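Local coordinates for GDSL-like Lipase/Acylhydrolase family protein (Neisseria meningitidis, PDB 4K7J) that removes O-acetyl groups from peptidoglycan, using the catalytic triad of an SGNH-family esterase, at residues Leu162-Gly166 / Asn167-Ala171; Thr181-Ala184 / Leu185-Ile189. All coordinates share one frame; numbering follows the deposited sequence. Where two conformers were deposited one is given.

Interaction 1 (Leu162-Gly166 / Asn167-Ala171); sequences LTVNG and NTVSA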
loop_
_atom_site.group_PDB
_atom_site.type_symbol
_atom_site.label_atom_id
_atom_site.label_comp_id
_atom_site.label_asym_id
_atom_site.label_seq_id
_atom_site.Cartn_x
_atom_site.Cartn_y
_atom_site.Cartn_z
ATOM N N LEU A 162 -5.574 19.360 -17.827
ATOM C CA LEU A 162 -6.766 18.542 -17.645
ATOM C C LEU A 162 -7.651 19.329 -16.703
ATOM O O LEU A 162 -7.246 20.392 -16.214
ATOM C CB LEU A 162 -6.436 17.132 -17.091
ATOM C CG LEU A 162 -5.470 16.948 -15.916
ATOM C CD1 LEU A 162 -6.079 17.401 -14.596
ATOM C CD2 LEU A 162 -5.003 15.472 -15.829
ATOM N N THR A 163 -8.856 18.833 -16.442
ATOM C CA THR A 163 -9.716 19.518 -15.497
ATOM C C THR A 163 -10.113 18.587 -14.376
ATOM O O THR A 163 -10.349 17.407 -14.599
ATOM C CB THR A 163 -10.996 20.086 -16.152
ATOM O OG1 THR A 163 -11.839 19.006 -16.564
ATOM C CG2 THR A 163 -10.665 20.984 -17.358
ATOM N N VAL A 164 -10.195 19.138 -13.173
ATOM C CA VAL A 164 -10.647 18.409 -11.997
ATOM C C VAL A 164 -11.856 19.160 -11.448
ATOM O O VAL A 164 -11.724 20.312 -11.030
ATOM C CB VAL A 164 -9.545 18.381 -10.934
ATOM C CG1 VAL A 164 -10.030 17.679 -9.693
ATOM C CG2 VAL A 164 -8.284 17.709 -11.478
ATOM N N ASN A 165 -13.027 18.515 -11.458
ATOM C CA ASN A 165 -14.309 19.193 -11.208
ATOM C C ASN A 165 -14.433 20.544 -11.920
ATOM O O ASN A 165 -14.854 21.528 -11.326
ATOM C CB ASN A 165 -14.576 19.369 -9.708
ATOM C CG ASN A 165 -14.938 18.061 -9.022
ATOM O OD1 ASN A 165 -14.841 16.995 -9.616
ATOM N ND2 ASN A 165 -15.334 18.140 -7.757
ATOM N N GLY A 166 -14.056 20.590 -13.189
ATOM C CA GLY A 166 -14.184 21.809 -13.965
ATOM C C GLY A 166 -13.019 22.785 -13.873
ATOM O O GLY A 166 -12.893 23.678 -14.706
ATOM N N ASN A 167 -12.159 22.621 -12.873
ATOM C CA ASN A 167 -11.013 23.515 -12.722
ATOM C C ASN A 167 -9.804 23.066 -13.542
ATOM O O ASN A 167 -9.442 21.896 -13.540
ATOM C CB ASN A 167 -10.647 23.687 -11.242
ATOM C CG ASN A 167 -11.690 24.499 -10.469
ATOM O OD1 ASN A 167 -12.257 25.462 -10.987
ATOM N ND2 ASN A 167 -11.955 24.100 -9.237
ATOM N N THR A 168 -9.183 24.010 -14.240
ATOM C CA THR A 168 -8.050 23.719 -15.099
ATOM C C THR A 168 -6.750 23.492 -14.329
ATOM O O THR A 168 -6.294 24.338 -13.556
ATOM C CB THR A 168 -7.863 24.827 -16.149
ATOM O OG1 THR A 168 -9.041 24.901 -16.956
ATOM C CG2 THR A 168 -6.659 24.554 -17.045
ATOM N N VAL A 169 -6.149 22.336 -14.562
ATOM C CA VAL A 169 -4.915 21.955 -13.887
ATOM C C VAL A 169 -3.879 21.661 -14.961
ATOM O O VAL A 169 -4.143 20.875 -15.858
ATOM C CB VAL A 169 -5.152 20.718 -13.009
ATOM C CG1 VAL A 169 -3.859 20.238 -12.385
ATOM C CG2 VAL A 169 -6.208 21.024 -11.943
ATOM N N SER A 170 -2.704 22.282 -14.856
ATOM C CA SER A 170 -1.682 22.167 -15.889
ATOM C C SER A 170 -0.408 21.484 -15.398
ATOM O O SER A 170 -0.008 21.638 -14.244
ATOM C CB SER A 170 -1.319 23.556 -16.416
ATOM O OG SER A 170 -0.719 24.325 -15.391
ATOM N N ALA A 171 0.226 20.729 -16.294
ATOM C CA ALA A 171 1.524 20.143 -16.038
ATOM C C ALA A 171 2.549 21.263 -16.063
ATOM O O ALA A 171 2.274 22.340 -16.587
ATOM C CB ALA A 171 1.868 19.118 -17.119
#

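Interaction 2 (Thr181-Ala184 / Leu185-Ile189); sequences TGAA and LPLTI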
loop_
_atom_site.group_PDB
_atom_site.type_symbol
_atom_site.label_atom_id
_atom_site.label_comp_id
_atom_site.label_asym_id
_atom_site.label_seq_id
_atom_site.Cartn_x
_atom_site.Cartn_y
_atom_site.Cartn_z
ATOM N N THR A 181 -4.147 20.087 -6.492
ATOM C CA THR A 181 -5.314 20.940 -6.640
ATOM C C THR A 181 -6.288 20.643 -5.513
ATOM O O THR A 181 -5.950 19.926 -4.572
ATOM C CB THR A 181 -5.991 20.780 -8.038
ATOM O OG1 THR A 181 -6.974 21.808 -8.223
ATOM C CG2 THR A 181 -6.640 19.407 -8.190
ATOM N N GLY A 182 -7.481 21.218 -5.592
ATOM C CA GLY A 182 -8.506 20.976 -4.596
ATOM C C GLY A 182 -9.859 20.752 -5.235
ATOM O O GLY A 182 -10.208 21.413 -6.217
ATOM N N ALA A 183 -10.627 19.828 -4.674
ATOM C CA ALA A 183 -11.968 19.545 -5.168
ATOM C C ALA A 183 -12.709 18.691 -4.156
ATOM O O ALA A 183 -12.116 18.203 -3.198
ATOM C CB ALA A 183 -11.898 18.824 -6.511
ATOM N N ALA A 184 -14.000 18.494 -4.381
ATOM C CA ALA A 184 -14.790 17.640 -3.512
ATOM C C ALA A 184 -15.040 16.294 -4.184
ATOM O O ALA A 184 -14.656 16.079 -5.335
ATOM C CB ALA A 184 -16.110 18.318 -3.154
ATOM N N LEU A 185 -15.664 15.383 -3.448
ATOM C CA LEU A 185 -16.138 14.131 -4.018
ATOM C C LEU A 185 -17.654 14.235 -4.202
ATOM O O LEU A 185 -18.328 14.828 -3.367
ATOM C CB LEU A 185 -15.762 12.956 -3.110
ATOM C CG LEU A 185 -14.276 12.560 -3.152
ATOM C CD1 LEU A 185 -13.853 11.822 -1.904
ATOM C CD2 LEU A 185 -14.004 11.693 -4.366
ATOM N N PRO A 186 -18.201 13.679 -5.301
ATOM C CA PRO A 186 -17.545 12.947 -6.393
ATOM C C PRO A 186 -16.574 13.807 -7.188
ATOM O O PRO A 186 -16.784 15.005 -7.353
ATOM C CB PRO A 186 -18.713 12.525 -7.293
ATOM C CG PRO A 186 -19.912 12.566 -6.411
ATOM C CD PRO A 186 -19.664 13.707 -5.471
ATOM N N LEU A 187 -15.511 13.177 -7.666
ATOM C CA LEU A 187 -14.417 13.867 -8.311
ATOM C C LEU A 187 -14.423 13.465 -9.772
ATOM O O LEU A 187 -14.311 12.287 -10.075
ATOM C CB LEU A 187 -13.099 13.411 -7.680
ATOM C CG LEU A 187 -11.799 14.060 -8.123
ATOM C CD1 LEU A 187 -11.908 15.516 -7.816
ATOM C CD2 LEU A 187 -10.621 13.463 -7.361
ATOM N N THR A 188 -14.544 14.436 -10.670
ATOM C CA THR A 188 -14.572 14.146 -12.104
ATOM C C THR A 188 -13.385 14.786 -12.803
ATOM O O THR A 188 -13.165 15.983 -12.695
ATOM C CB THR A 188 -15.889 14.609 -12.743
ATOM O OG1 THR A 188 -16.966 13.858 -12.175
ATOM C CG2 THR A 188 -15.873 14.379 -14.253
ATOM N N ILE A 189 -12.616 13.961 -13.507
ATOM C CA ILE A 189 -11.408 14.403 -14.172
ATOM C C ILE A 189 -11.548 14.184 -15.671
ATOM O O ILE A 189 -11.843 13.069 -16.123
ATOM C CB ILE A 189 -10.179 13.625 -13.651
ATOM C CG1 ILE A 189 -10.079 13.775 -12.129
ATOM C CG2 ILE A 189 -8.906 14.110 -14.329
ATOM C CD1 ILE A 189 -9.125 12.792 -11.485
#

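Interaction 1 (Leu162-Gly166 / Asn167-Ala171)
Val169 and Leu162 face one another across a tight hairpin and are tied by a reciprocal pair of backbone bonds. Leu162 N gives to Val169 O at 2.9 Å, and Val169 N gives to Leu162 O in return. Both bonds are close to straight, as expected of a hydrogen-bonded antiparallel pair. On the same face their side chains run alongside each other, Leu162 CD1 lying 3.8 Å from Val169 CB. To get there Leu162 adopts a costly first torsion, with CG wedged between the backbone N and the carbonyl carbon (chi1 46°). A methyl of Val169, CG2, meets Val164 CG2 at 3.9 Å. Leu162, Val164 and Val169 are the buried members of this face of the hairpin, where Leu179 of strand 177-183 also touches Val169; Asn167 continues the face at its exposed end.

The hairpin is a two-residue β-hairpin closed by a type I' turn from Val164 to Asn167, and Asn165 and Gly166 take its two corner positions with positive phi. At this end Asn167 is gripped through its main chain. Its O accepts from Val164 N at 2.9 Å in the carbonyl plane. Its N, in turn, gives to Val164 O at 3.0 Å from well above that carbonyl's plane, off the lone pairs. The Asn167 carbonyl oxygen also receives a CA-H...O contact from Thr163 CA, 3.1 Å away. Asn167 CB also touches Val164 O. On the opposite face from the valines, Thr163 and Thr168 form the intervening non-hydrogen-bonded pair, their CA atoms 4.5 Å apart.

Interaction 2 (Thr181-Ala184 / Leu185-Ile189)
Ala183 and Leu187 supply the apolar part of this contact, at a bend where the chain leaves one strand and enters the next. The methyl of Ala183 points toward the incoming segment, and Leu187 CD1 comes to 3.6 Å from Ala183 CB. With CG of Leu187 anti to the backbone N (chi1 -176°) and chi2 near 60°, CD1 comes back toward Ala183, and the same CD1 lies 3.7 Å from Ala184 O.

Main-chain geometry shapes the rest. The peptide between Leu185 and Pro186 is cis, and in this bend Ala184 O and Pro186 O lie 3.1 Å apart. Since both are acceptors, they need a donor from elsewhere: Asn165 ND2 bonds to Ala184 O and, weakly, to Pro186 O, bridging the two.

Leu185 leads away overall, though its CB still touches the carbonyl group of Ala184, and its side chain packs on Ile202 of strand 195-203 and Ala139 of strand 133-139. Leu187 also touches Ile202, and Val164 of strand 161-164 packs on both Ala183 and Leu187. The bend thus carries the chain from strand 177-183, at the edge of one antiparallel sheet, to strand 187-191, which lies between strands 133-139 and 161-164 in the other.

Followed from the N terminus, the two contacts come in series, neither enclosing nor crossing the other. Interaction 1 closes the hairpin of strands 161-164 and 167-170; the chain then crosses to strand 177-183, and interaction 2 turns it back into strand 187-191. That last strand pairs with 161-164, so the hairpin and the outgoing arm of the bend belong to one sheet, while strand 177-183 belongs to the other. Asn165, a corner of the hairpin turn, makes a polar link, its OD1 accepting a hydrogen bond from Thr188 N at 2.8 Å, while Val164 CG1 meets Leu187 CD1 at 3.4 Å. One turn stays within a sheet; the next carries the chain between sheets.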